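Local coordinates for protein succinylglutamate desuccinylase (Vibrio parahaemolyticus, PDB 2BCO) that probably hydrolyses N-succinyl-L-glutamate to succinate and glutamate with one bound zinc ion, the last step of arginine degradation by the AST pathway, at residues 183-188 with 216-221; 160-165 with 258-263; 70-75 with 232-237; 89-94 with 243-248; 95-100 with 110-115. One frame throughout, in Å; residues are numbered along the deposited sequence.

Contact 1: 183-188 with 216-221; sequences DFLDSA and LTMELG
Phe184 and Leu185 of helix 179-188 meet Met218 and Leu216 of strand 214-220 in a buried, wholly apolar contact. The residue at 218 is selenomethionine. Its methyl CE lies 3.6 Å from Phe184 CE2. It reaches this atom obliquely. The selenium sits in the plane of the Phe184 ring, off its edge, with SE 5.3 Å from the ring centroid. This is a Met-aromatic contact of the edge type. The Met218 chain is extended through chi2 and then bends at chi3 (90°), which carries CE to within reach of Phe184 CE2. Phe184 holds its CG opposite the backbone N (chi1 174°), and this torsion brings CE2 of the ring to the Met218 methyl.

Helix 179-188 packs alongside strand 214-220 in the zinc-dependent catalytic domain. The two segments run roughly parallel, with 11° between their directions and 12.4 Å between their axes. Side chains bridge the whole gap.

Leu185 and Leu216 reach toward each other tip to tip. Leu185 CD2 is 3.6 Å from Leu216 CD1, and Leu185 CD1 is 3.9 Å from that same methyl. Leu185 CD1 also faces Met218 CE at 4.2 Å. Beyond the pair, Phe184 packs on Leu152 of strand 149-157 and on Leu244 of helix 235-245. The neighbouring strand residue Glu219 is the predicted active-site residue.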
# COMPACT_ATOMS: atom_id res chain seq x y z
N ASP A 183 -6.94 13.86 3.84
CA ASP A 183 -8.40 13.90 3.76
C ASP A 183 -8.90 12.55 3.25
O ASP A 183 -9.97 12.09 3.66
CB ASP A 183 -8.87 15.00 2.80
CG ASP A 183 -8.88 16.38 3.43
OD1 ASP A 183 -9.08 17.37 2.69
OD2 ASP A 183 -8.69 16.47 4.67
N PHE A 184 -8.14 11.94 2.35
CA PHE A 184 -8.51 10.64 1.78
C PHE A 184 -8.51 9.60 2.87
O PHE A 184 -9.46 8.82 2.98
CB PHE A 184 -7.53 10.21 0.68
CG PHE A 184 -7.78 8.81 0.16
CD1 PHE A 184 -8.96 8.49 -0.50
CD2 PHE A 184 -6.85 7.80 0.40
CE1 PHE A 184 -9.21 7.17 -0.93
CE2 PHE A 184 -7.09 6.47 -0.03
CZ PHE A 184 -8.28 6.17 -0.69
N LEU A 185 -7.45 9.58 3.68
CA LEU A 185 -7.33 8.64 4.79
C LEU A 185 -8.56 8.74 5.69
O LEU A 185 -9.16 7.73 6.05
CB LEU A 185 -6.09 8.93 5.64
CG LEU A 185 -4.68 8.38 5.34
CD1 LEU A 185 -4.73 6.88 5.09
CD2 LEU A 185 -4.09 9.10 4.16
N ASP A 186 -8.91 9.97 6.06
CA ASP A 186 -10.03 10.21 6.95
C ASP A 186 -11.35 9.78 6.32
O ASP A 186 -12.17 9.12 6.96
CB ASP A 186 -10.07 11.69 7.36
CG ASP A 186 -8.85 12.11 8.17
OD1 ASP A 186 -8.65 13.32 8.36
OD2 ASP A 186 -8.10 11.23 8.63
N SER A 187 -11.56 10.15 5.07
CA SER A 187 -12.79 9.77 4.39
C SER A 187 -12.90 8.25 4.26
O SER A 187 -14.00 7.70 4.33
CB SER A 187 -12.88 10.41 3.01
OG SER A 187 -13.03 11.82 3.12
N ALA A 188 -11.76 7.59 4.07
CA ALA A 188 -11.72 6.14 3.91
C ALA A 188 -11.89 5.42 5.23
O ALA A 188 -12.09 4.21 5.25
CB ALA A 188 -10.40 5.70 3.27
N LEU A 216 1.08 5.74 -0.41
CA LEU A 216 0.85 5.03 0.83
C LEU A 216 0.86 3.54 0.58
O LEU A 216 0.58 3.07 -0.52
CB LEU A 216 -0.52 5.37 1.42
CG LEU A 216 -0.97 6.78 1.78
CD1 LEU A 216 -2.49 6.77 1.94
CD2 LEU A 216 -0.28 7.24 3.06
N THR A 217 1.17 2.81 1.63
CA THR A 217 1.10 1.36 1.60
C THR A 217 -0.08 1.23 2.56
O THR A 217 0.00 1.66 3.71
CB THR A 217 2.34 0.71 2.20
OG1 THR A 217 3.46 1.01 1.37
CG2 THR A 217 2.15 -0.81 2.28
N MSE A 218 -1.18 0.67 2.09
CA MSE A 218 -2.36 0.53 2.94
C MSE A 218 -2.65 -0.91 3.38
O MSE A 218 -2.77 -1.81 2.54
CB MSE A 218 -3.58 1.13 2.22
CG MSE A 218 -3.38 2.59 1.82
SE MSE A 218 -4.82 3.36 0.78
CE MSE A 218 -5.90 4.01 2.25
N GLU A 219 -2.73 -1.12 4.69
CA GLU A 219 -3.02 -2.44 5.25
C GLU A 219 -4.54 -2.57 5.44
O GLU A 219 -5.10 -2.07 6.42
CB GLU A 219 -2.33 -2.60 6.60
CG GLU A 219 -0.84 -2.31 6.61
CD GLU A 219 -0.02 -3.30 5.78
OE1 GLU A 219 -0.32 -4.51 5.80
OE2 GLU A 219 0.93 -2.86 5.12
N LEU A 220 -5.19 -3.22 4.48
CA LEU A 220 -6.63 -3.42 4.47
C LEU A 220 -7.04 -4.80 4.97
O LEU A 220 -7.09 -5.77 4.21
CB LEU A 220 -7.18 -3.23 3.06
CG LEU A 220 -7.31 -1.83 2.48
CD1 LEU A 220 -6.28 -0.90 3.06
CD2 LEU A 220 -7.21 -1.90 0.96
N GLY A 221 -7.36 -4.89 6.25
CA GLY A 221 -7.78 -6.16 6.79
C GLY A 221 -6.66 -7.18 6.89
O GLY A 221 -5.48 -6.83 6.95

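Contact 2: 160-165 with 258-263; sequences GSKHYT and IKYRVS
His163 and Tyr260 both place CG beside the backbone N and opposite the carbonyl carbon, with chi1 -61° for the histidine. These torsions send the two side chains at each other from opposite directions. His163 NE2 and Tyr260 OH meet in a hydrogen bond of 2.7 Å. It is fairly straight, at 164°, and either group could be the donor. The hydroxyl lies in the plane of the imidazole, at the ring edge. The rings touch at their rims, with planes 59° apart.

Ile258 crosses the histidine at about a right angle. Its CD1 is 3.6 Å from His163 CE1. On one imidazole face lies the aliphatic part of Lys162, with CG 4.1 Å above the ring centre. Phe284 adds an edge-to-face contact to His163 and also meets the Tyr260 ring. The bond between His163 and Tyr260 thus has an aromatic and aliphatic surround.

The loop has its own brace. His163 N donates to Ser161 OG at 3.0 Å, in an ST turn that leads into and includes the His163 N-H. Ser161 OG is also hydrogen-bonded to Asn283 O. Together these contacts tie the loop between strands 149-157 and 165-169, part of the catalytic domain, to strand 258-267, a strand of the AstE/AspA barrel-sandwich hybrid domain.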
# COMPACT_ATOMS: atom_id res chain seq x y z
N GLY A 160 -2.98 -9.72 13.65
CA GLY A 160 -4.06 -8.88 14.12
C GLY A 160 -3.62 -7.52 14.63
O GLY A 160 -2.43 -7.25 14.77
N SER A 161 -4.58 -6.65 14.90
CA SER A 161 -4.27 -5.32 15.40
C SER A 161 -5.51 -4.59 15.91
O SER A 161 -6.63 -4.88 15.49
CB SER A 161 -3.62 -4.48 14.30
OG SER A 161 -3.35 -3.18 14.75
N LYS A 162 -5.31 -3.64 16.82
CA LYS A 162 -6.43 -2.86 17.33
C LYS A 162 -6.86 -1.91 16.22
O LYS A 162 -7.91 -1.28 16.30
CB LYS A 162 -6.03 -2.10 18.60
CG LYS A 162 -4.79 -1.23 18.46
CD LYS A 162 -4.34 -0.69 19.82
CE LYS A 162 -3.08 0.15 19.69
NZ LYS A 162 -2.46 0.51 21.00
N HIS A 163 -6.02 -1.81 15.18
CA HIS A 163 -6.31 -0.97 14.02
C HIS A 163 -6.57 -1.93 12.86
O HIS A 163 -5.61 -2.41 12.23
CB HIS A 163 -5.14 -0.06 13.68
CG HIS A 163 -4.76 0.90 14.76
ND1 HIS A 163 -5.69 1.63 15.47
CD2 HIS A 163 -3.54 1.29 15.22
CE1 HIS A 163 -5.06 2.42 16.32
NE2 HIS A 163 -3.76 2.24 16.19
N TYR A 164 -7.84 -2.22 12.57
CA TYR A 164 -8.17 -3.13 11.48
C TYR A 164 -7.57 -2.63 10.16
O TYR A 164 -7.12 -3.43 9.34
CB TYR A 164 -9.69 -3.27 11.35
CG TYR A 164 -10.11 -4.19 10.22
CD1 TYR A 164 -9.95 -5.57 10.32
CD2 TYR A 164 -10.66 -3.67 9.05
CE1 TYR A 164 -10.34 -6.43 9.27
CE2 TYR A 164 -11.04 -4.51 8.00
CZ TYR A 164 -10.89 -5.89 8.12
OH TYR A 164 -11.29 -6.71 7.09
N THR A 165 -7.59 -1.31 9.97
CA THR A 165 -6.99 -0.68 8.80
C THR A 165 -6.00 0.38 9.27
O THR A 165 -6.20 1.02 10.31
CB THR A 165 -8.03 0.06 7.90
OG1 THR A 165 -8.71 1.06 8.67
CG2 THR A 165 -9.03 -0.92 7.31
N ILE A 258 -5.62 8.28 13.49
CA ILE A 258 -4.55 8.46 14.46
C ILE A 258 -3.22 8.59 13.71
O ILE A 258 -2.98 7.85 12.75
CB ILE A 258 -4.51 7.27 15.44
CG1 ILE A 258 -5.84 7.18 16.19
CG2 ILE A 258 -3.35 7.43 16.43
CD1 ILE A 258 -6.04 5.87 16.92
N LYS A 259 -2.39 9.54 14.12
CA LYS A 259 -1.10 9.76 13.47
C LYS A 259 -0.00 9.21 14.37
O LYS A 259 0.06 9.53 15.56
CB LYS A 259 -0.87 11.26 13.24
CG LYS A 259 -2.04 12.05 12.62
CD LYS A 259 -2.37 11.60 11.20
CE LYS A 259 -3.42 12.50 10.55
NZ LYS A 259 -4.70 12.56 11.31
N TYR A 260 0.86 8.37 13.81
CA TYR A 260 1.96 7.77 14.56
C TYR A 260 3.29 8.21 13.96
O TYR A 260 3.35 8.60 12.80
CB TYR A 260 1.89 6.24 14.50
CG TYR A 260 0.81 5.61 15.35
CD1 TYR A 260 0.99 5.41 16.72
CD2 TYR A 260 -0.40 5.21 14.79
CE1 TYR A 260 -0.00 4.82 17.51
CE2 TYR A 260 -1.40 4.62 15.57
CZ TYR A 260 -1.19 4.43 16.93
OH TYR A 260 -2.18 3.85 17.70
N ARG A 261 4.34 8.16 14.76
CA ARG A 261 5.69 8.49 14.30
C ARG A 261 6.56 7.37 14.83
O ARG A 261 6.16 6.66 15.75
CB ARG A 261 6.17 9.84 14.87
CG ARG A 261 6.53 9.85 16.35
CD ARG A 261 7.12 11.21 16.76
NE ARG A 261 7.31 11.35 18.21
CZ ARG A 261 8.27 10.76 18.91
NH1 ARG A 261 9.16 9.98 18.30
NH2 ARG A 261 8.35 10.94 20.22
N VAL A 262 7.74 7.20 14.26
CA VAL A 262 8.62 6.14 14.73
C VAL A 262 9.44 6.54 15.96
O VAL A 262 10.35 7.35 15.87
CB VAL A 262 9.58 5.70 13.60
CG1 VAL A 262 10.53 4.61 14.10
CG2 VAL A 262 8.76 5.20 12.41
N SER A 263 9.09 5.97 17.11
CA SER A 263 9.82 6.25 18.35
C SER A 263 11.25 5.82 18.13
O SER A 263 12.18 6.61 18.31
CB SER A 263 9.22 5.48 19.53
OG SER A 263 7.86 5.82 19.72

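Contact 3: 70-75 with 232-237; sequences MELVDS and DRLTAF
Segment 70-75 is regular helix, while segment 232-237 passes from a 3-10 turn at 232-234 into helix 235-245. The CA atoms of Leu72 and Leu234 are the nearest pair, 8.7 Å apart. Leu234 occupies the N-cap position. Around it, Asp232 O accepts from Thr235 N at 3.1 Å and from Thr235 OG1 at 2.8 Å. Both donors come from the same face of the carbonyl plane.

Across the contact, one methyl does the touching. Leu72 CD1 lies 3.8 Å from Phe237 CD2, near the ring plane at its edge. The same CD1 is 4.0 Å from Leu234 CD1 and 4.1 Å from Leu234 CB. Phe237 carries CG opposite its backbone N (chi1 163°), which swings the ring rim to this methyl. All three residues are buried.

Leu234 and Phe237 also rest on Leu220. Helix 68-81 rests on strand 55-60 through Met70 and Val73, and helix 235-245 on strand 214-220; Leu72 joins the two helices.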
# COMPACT_ATOMS: atom_id res chain seq x y z
N MSE A 70 -7.66 -6.95 -4.11
CA MSE A 70 -7.74 -7.43 -5.48
C MSE A 70 -9.22 -7.55 -5.85
O MSE A 70 -9.61 -7.20 -6.96
CB MSE A 70 -7.05 -8.80 -5.61
CG MSE A 70 -5.63 -8.83 -5.07
SE MSE A 70 -4.69 -10.52 -5.35
CE MSE A 70 -6.22 -11.70 -5.44
N GLU A 71 -10.03 -8.04 -4.91
CA GLU A 71 -11.46 -8.19 -5.13
C GLU A 71 -12.10 -6.81 -5.30
O GLU A 71 -12.95 -6.63 -6.18
CB GLU A 71 -12.15 -8.92 -3.96
CG GLU A 71 -11.67 -10.35 -3.71
CD GLU A 71 -12.77 -11.22 -3.08
OE1 GLU A 71 -12.55 -11.78 -1.97
OE2 GLU A 71 -13.86 -11.33 -3.69
N LEU A 72 -11.69 -5.85 -4.47
CA LEU A 72 -12.24 -4.48 -4.56
C LEU A 72 -11.88 -3.87 -5.91
O LEU A 72 -12.72 -3.25 -6.56
CB LEU A 72 -11.70 -3.59 -3.44
CG LEU A 72 -12.07 -4.00 -2.01
CD1 LEU A 72 -11.61 -2.92 -1.04
CD2 LEU A 72 -13.60 -4.21 -1.91
N VAL A 73 -10.63 -4.04 -6.32
CA VAL A 73 -10.17 -3.52 -7.60
C VAL A 73 -10.97 -4.20 -8.71
O VAL A 73 -11.40 -3.55 -9.66
CB VAL A 73 -8.65 -3.79 -7.82
CG1 VAL A 73 -8.26 -3.49 -9.27
CG2 VAL A 73 -7.83 -2.92 -6.86
N ASP A 74 -11.18 -5.50 -8.58
CA ASP A 74 -11.92 -6.24 -9.60
C ASP A 74 -13.34 -5.72 -9.80
O ASP A 74 -13.83 -5.68 -10.93
CB ASP A 74 -11.96 -7.72 -9.25
CG ASP A 74 -12.62 -8.54 -10.32
OD1 ASP A 74 -12.05 -8.63 -11.43
OD2 ASP A 74 -13.71 -9.10 -10.06
N SER A 75 -14.01 -5.34 -8.72
CA SER A 75 -15.37 -4.81 -8.79
C SER A 75 -15.39 -3.38 -9.33
O SER A 75 -16.36 -2.96 -9.97
CB SER A 75 -16.03 -4.85 -7.41
OG SER A 75 -16.06 -6.18 -6.91
N ASP A 232 -17.12 -6.46 3.88
CA ASP A 232 -17.96 -5.40 4.44
C ASP A 232 -17.15 -4.46 5.32
O ASP A 232 -17.44 -3.27 5.39
CB ASP A 232 -19.13 -6.00 5.22
CG ASP A 232 -20.10 -6.73 4.31
OD1 ASP A 232 -20.72 -6.04 3.47
OD2 ASP A 232 -20.23 -7.97 4.42
N ARG A 233 -16.12 -4.99 5.97
CA ARG A 233 -15.27 -4.18 6.83
C ARG A 233 -14.42 -3.22 6.00
O ARG A 233 -13.72 -2.38 6.54
CB ARG A 233 -14.36 -5.07 7.68
CG ARG A 233 -15.11 -6.13 8.48
CD ARG A 233 -14.20 -6.80 9.51
NE ARG A 233 -13.83 -5.88 10.58
CZ ARG A 233 -13.15 -6.22 11.67
NH1 ARG A 233 -12.75 -7.48 11.85
NH2 ARG A 233 -12.85 -5.30 12.58
N LEU A 234 -14.48 -3.34 4.67
CA LEU A 234 -13.69 -2.45 3.81
C LEU A 234 -14.59 -1.52 3.01
O LEU A 234 -14.13 -0.81 2.12
CB LEU A 234 -12.83 -3.27 2.84
CG LEU A 234 -11.74 -4.12 3.46
CD1 LEU A 234 -11.04 -4.93 2.38
CD2 LEU A 234 -10.74 -3.22 4.19
N THR A 235 -15.88 -1.52 3.34
CA THR A 235 -16.84 -0.68 2.65
C THR A 235 -16.49 0.82 2.66
O THR A 235 -16.55 1.48 1.63
CB THR A 235 -18.25 -0.87 3.24
OG1 THR A 235 -18.63 -2.25 3.10
CG2 THR A 235 -19.28 0.02 2.54
N ALA A 236 -16.11 1.35 3.82
CA ALA A 236 -15.77 2.76 3.92
C ALA A 236 -14.57 3.10 3.03
O ALA A 236 -14.55 4.11 2.33
CB ALA A 236 -15.47 3.13 5.38
N PHE A 237 -13.56 2.24 3.06
CA PHE A 237 -12.40 2.48 2.22
C PHE A 237 -12.77 2.46 0.74
O PHE A 237 -12.38 3.34 -0.03
CB PHE A 237 -11.32 1.43 2.47
CG PHE A 237 -10.29 1.37 1.38
CD1 PHE A 237 -9.24 2.27 1.35
CD2 PHE A 237 -10.41 0.44 0.34
CE1 PHE A 237 -8.32 2.26 0.30
CE2 PHE A 237 -9.50 0.42 -0.71
CZ PHE A 237 -8.45 1.33 -0.72

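Contact 4: 89-94 with 243-248; sequences ARCLFI and NLIAEA
Ala89 points its methyl at the end of helix 235-245, where CB comes 3.8 Å from Ile245 O. The same carbonyl takes the one hydrogen bond of the contact. Ala89 N donates to Ile245 O at 3.0 Å, with a bent N-H...O angle of 136° and the donor 22° off the carbonyl plane. Cys91, two residues on, also faces the helix. Ile245 holds CG1 between its backbone N and carbonyl carbon (chi1 85°), and its CB is the part nearest the sulfur, 4.2 Å from Cys91 SG. Arg90 between them points away, and makes a salt bridge with Glu43.

The helix ends here in a Schellman motif. Glu247 has positive phi, and Ala248 N bonds back to Asn243 O at 2.9 Å. Glu247 also makes a salt bridge with Lys54.

The one polar link is thus a bent backbone hydrogen bond that gives a carbonyl of the last helical turn a donor. The rest is apolar contact, with the Ala89 methyl and the Cys91 sulfur against the Ile245 end of the helix.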
# COMPACT_ATOMS: atom_id res chain seq x y z
N ALA A 89 -10.49 10.48 -12.91
CA ALA A 89 -9.04 10.51 -12.75
C ALA A 89 -8.40 9.44 -13.62
O ALA A 89 -9.00 8.41 -13.88
CB ALA A 89 -8.67 10.29 -11.29
N ARG A 90 -7.19 9.71 -14.09
CA ARG A 90 -6.46 8.75 -14.90
C ARG A 90 -5.91 7.74 -13.89
O ARG A 90 -5.32 8.13 -12.89
CB ARG A 90 -5.33 9.45 -15.65
CG ARG A 90 -4.45 8.53 -16.48
CD ARG A 90 -3.69 9.32 -17.54
NE ARG A 90 -2.64 8.53 -18.17
CZ ARG A 90 -1.37 8.53 -17.78
NH1 ARG A 90 -0.99 9.28 -16.76
NH2 ARG A 90 -0.48 7.79 -18.43
N CYS A 91 -6.13 6.45 -14.14
CA CYS A 91 -5.66 5.41 -13.22
C CYS A 91 -4.87 4.30 -13.89
O CYS A 91 -5.01 4.05 -15.08
CB CYS A 91 -6.86 4.77 -12.50
SG CYS A 91 -8.04 5.89 -11.72
N LEU A 92 -4.03 3.65 -13.09
CA LEU A 92 -3.25 2.52 -13.57
C LEU A 92 -3.47 1.42 -12.54
O LEU A 92 -2.91 1.49 -11.44
CB LEU A 92 -1.76 2.87 -13.64
CG LEU A 92 -0.90 1.72 -14.19
CD1 LEU A 92 -1.26 1.48 -15.64
CD2 LEU A 92 0.58 2.03 -14.07
N PHE A 93 -4.29 0.43 -12.88
CA PHE A 93 -4.59 -0.67 -11.98
C PHE A 93 -3.59 -1.79 -12.17
O PHE A 93 -3.33 -2.24 -13.30
CB PHE A 93 -6.01 -1.22 -12.20
CG PHE A 93 -7.10 -0.25 -11.79
CD1 PHE A 93 -7.58 0.69 -12.69
CD2 PHE A 93 -7.63 -0.28 -10.51
CE1 PHE A 93 -8.57 1.61 -12.31
CE2 PHE A 93 -8.63 0.63 -10.12
CZ PHE A 93 -9.10 1.58 -11.02
N ILE A 94 -3.03 -2.25 -11.07
CA ILE A 94 -2.04 -3.28 -11.16
C ILE A 94 -2.30 -4.45 -10.23
O ILE A 94 -2.63 -4.27 -9.05
CB ILE A 94 -0.62 -2.70 -10.83
CG1 ILE A 94 -0.26 -1.61 -11.84
CG2 ILE A 94 0.42 -3.81 -10.86
CD1 ILE A 94 1.08 -0.94 -11.53
N ASN A 243 -14.90 7.41 -4.71
CA ASN A 243 -15.09 8.86 -4.78
C ASN A 243 -13.84 9.54 -5.31
O ASN A 243 -13.92 10.56 -5.98
CB ASN A 243 -15.42 9.43 -3.39
CG ASN A 243 -16.82 9.05 -2.91
OD1 ASN A 243 -17.70 8.75 -3.71
ND2 ASN A 243 -17.02 9.09 -1.60
N LEU A 244 -12.68 8.96 -5.03
CA LEU A 244 -11.41 9.53 -5.46
C LEU A 244 -11.22 9.40 -6.97
O LEU A 244 -10.81 10.37 -7.64
CB LEU A 244 -10.25 8.85 -4.73
CG LEU A 244 -8.82 9.34 -5.03
CD1 LEU A 244 -8.69 10.80 -4.60
CD2 LEU A 244 -7.81 8.47 -4.28
N ILE A 245 -11.51 8.23 -7.52
CA ILE A 245 -11.36 8.05 -8.96
C ILE A 245 -12.45 8.86 -9.70
O ILE A 245 -12.27 9.22 -10.86
CB ILE A 245 -11.42 6.54 -9.36
CG1 ILE A 245 -12.87 6.09 -9.53
CG2 ILE A 245 -10.76 5.68 -8.28
CD1 ILE A 245 -13.29 6.06 -10.97
N ALA A 246 -13.55 9.17 -9.02
CA ALA A 246 -14.63 9.94 -9.63
C ALA A 246 -14.62 11.42 -9.25
O ALA A 246 -15.48 12.17 -9.69
CB ALA A 246 -15.99 9.33 -9.26
N GLU A 247 -13.65 11.83 -8.44
CA GLU A 247 -13.55 13.22 -8.00
C GLU A 247 -14.88 13.73 -7.45
O GLU A 247 -15.39 14.76 -7.88
CB GLU A 247 -13.12 14.13 -9.17
CG GLU A 247 -11.63 14.12 -9.46
CD GLU A 247 -10.82 14.67 -8.30
OE1 GLU A 247 -10.76 14.01 -7.24
OE2 GLU A 247 -10.23 15.76 -8.45
N ALA A 248 -15.43 13.00 -6.48
CA ALA A 248 -16.71 13.38 -5.89
C ALA A 248 -16.73 13.33 -4.37
O ALA A 248 -15.76 12.93 -3.73
CB ALA A 248 -17.81 12.48 -6.45

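Contact 5: 95-100 with 110-115; sequences IAHPES and ENLNRL
Leu112 CD1 packs against Ala96 and against His97, the N-cap residue of helix 98-102, where strand 90-95 of the catalytic domain gives way to the helix. This methyl is 4.2 Å from His97 CD2 and 4.4 Å from Ala96 CB. It comes to the imidazole obliquely. Leu112 is extended, with chi1 -153° and chi2 -169°, so CD1 is carried well out from its own backbone. The contact is small, and all three residues are buried.

The next shell fixes the histidine. Ser100 CB lies 3.6 Å above the plane of the His97 ring, over its centre. The polar end is held by helix 125-141, which also backs Leu112 through Ile129 and Ala130: Glu126 OE2 is hydrogen-bonded to His97 NE2, while Glu126 OE1 accepts from Glu110 N, so one acidic residue serves both segments.

Further out lies the zinc site, with the side chain of Leu112 about 5 Å from that of the zinc ligand His63 and about 9 Å from the zinc ion. Asn111 OD1 is hydrogen-bonded to His63 NE2, and this second-shell residue probably helps to orient the ligand. The same oxygen closes an Asx turn. Asn113 N donates to Asn111 OD1 at 2.9 Å, from 41° above the carbonyl plane.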
# COMPACT_ATOMS: atom_id res chain seq x y z
N ILE A 95 -2.20 -5.65 -10.78
CA ILE A 95 -2.31 -6.86 -9.98
C ILE A 95 -0.89 -7.38 -10.19
O ILE A 95 -0.59 -8.01 -11.19
CB ILE A 95 -3.31 -7.88 -10.56
CG1 ILE A 95 -4.74 -7.36 -10.44
CG2 ILE A 95 -3.18 -9.21 -9.82
CD1 ILE A 95 -5.75 -8.24 -11.14
N ALA A 96 -0.01 -7.06 -9.25
CA ALA A 96 1.37 -7.49 -9.36
C ALA A 96 1.48 -8.92 -8.87
O ALA A 96 0.77 -9.32 -7.97
CB ALA A 96 2.26 -6.59 -8.52
N HIS A 97 2.34 -9.71 -9.49
CA HIS A 97 2.56 -11.09 -9.04
C HIS A 97 1.40 -12.10 -9.01
O HIS A 97 1.19 -12.77 -7.99
CB HIS A 97 3.17 -11.04 -7.65
CG HIS A 97 4.28 -12.01 -7.47
ND1 HIS A 97 4.57 -12.99 -8.40
CD2 HIS A 97 5.20 -12.16 -6.48
CE1 HIS A 97 5.61 -13.68 -8.00
NE2 HIS A 97 6.01 -13.20 -6.83
N PRO A 98 0.66 -12.25 -10.11
CA PRO A 98 -0.44 -13.21 -10.09
C PRO A 98 0.01 -14.67 -9.84
O PRO A 98 -0.76 -15.49 -9.35
CB PRO A 98 -1.08 -13.02 -11.46
CG PRO A 98 0.07 -12.59 -12.31
CD PRO A 98 0.77 -11.60 -11.42
N GLU A 99 1.26 -14.98 -10.16
CA GLU A 99 1.72 -16.34 -9.95
C GLU A 99 1.72 -16.69 -8.46
O GLU A 99 1.42 -17.82 -8.09
CB GLU A 99 3.13 -16.53 -10.53
CG GLU A 99 3.64 -17.95 -10.42
CD GLU A 99 4.96 -18.16 -11.15
OE1 GLU A 99 5.50 -19.29 -11.08
OE2 GLU A 99 5.45 -17.21 -11.79
N SER A 100 2.04 -15.71 -7.62
CA SER A 100 2.07 -15.94 -6.18
C SER A 100 0.66 -16.00 -5.59
O SER A 100 0.43 -16.61 -4.55
CB SER A 100 2.90 -14.86 -5.49
OG SER A 100 3.12 -15.18 -4.13
N GLU A 110 11.35 -14.31 -3.19
CA GLU A 110 11.68 -13.26 -2.23
C GLU A 110 10.56 -12.20 -2.13
O GLU A 110 9.83 -11.98 -3.08
CB GLU A 110 12.98 -12.59 -2.64
CG GLU A 110 13.83 -12.12 -1.49
CD GLU A 110 14.95 -11.19 -1.93
OE1 GLU A 110 15.54 -11.47 -2.99
OE2 GLU A 110 15.23 -10.20 -1.22
N ASN A 111 10.44 -11.57 -0.96
CA ASN A 111 9.43 -10.53 -0.72
C ASN A 111 9.56 -9.44 -1.78
O ASN A 111 10.54 -8.69 -1.79
CB ASN A 111 9.65 -9.92 0.67
CG ASN A 111 8.56 -8.91 1.07
OD1 ASN A 111 7.80 -8.42 0.24
ND2 ASN A 111 8.50 -8.61 2.35
N LEU A 112 8.57 -9.33 -2.65
CA LEU A 112 8.61 -8.34 -3.72
C LEU A 112 8.75 -6.90 -3.19
O LEU A 112 9.37 -6.05 -3.82
CB LEU A 112 7.33 -8.47 -4.56
CG LEU A 112 7.33 -8.05 -6.04
CD1 LEU A 112 5.89 -8.01 -6.54
CD2 LEU A 112 7.98 -6.71 -6.22
N ASN A 113 8.18 -6.63 -2.02
CA ASN A 113 8.21 -5.28 -1.49
C ASN A 113 9.47 -4.86 -0.73
O ASN A 113 9.44 -3.95 0.09
CB ASN A 113 6.97 -5.04 -0.64
CG ASN A 113 6.39 -3.66 -0.84
OD1 ASN A 113 6.49 -3.09 -1.93
ND2 ASN A 113 5.79 -3.12 0.20
N ARG A 114 10.59 -5.51 -1.04
CA ARG A 114 11.88 -5.19 -0.45
C ARG A 114 12.89 -5.00 -1.58
O ARG A 114 14.06 -4.74 -1.35
CB ARG A 114 12.36 -6.33 0.45
CG ARG A 114 11.88 -6.22 1.89
CD ARG A 114 12.09 -7.53 2.66
NE ARG A 114 11.46 -7.48 3.98
CZ ARG A 114 11.18 -8.55 4.72
NH1 ARG A 114 11.47 -9.77 4.28
NH2 ARG A 114 10.61 -8.40 5.91
N LEU A 115 12.40 -5.09 -2.81
CA LEU A 115 13.25 -5.01 -3.99
C LEU A 115 13.24 -3.73 -4.82
O LEU A 115 13.72 -3.74 -5.95
CB LEU A 115 12.90 -6.18 -4.91
CG LEU A 115 12.90 -7.55 -4.22
CD1 LEU A 115 12.50 -8.63 -5.20
CD2 LEU A 115 14.30 -7.82 -3.66

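Contacts 1, 3 and 4 form a continuous core. Phe237 of contact 3 touches Met218 of contact 1, with Phe237 CE1 3.6 Å from Met218 CE. Contacts 3 and 4 share helix 235-245, and Val73 CG1 meets Phe93 CD2 at 3.5 Å. Contact 2 joins this core where Tyr164 CZ lies 3.4 Å from Gly221 CA. Contact 5 touches none of the other four, though its sequence follows on directly from contact 4. The zinc ion is about 9 Å from the side chains of both Met218 and Leu112, so contacts 1 and 5 both lie near the zinc site. Contact 4 lies away from it.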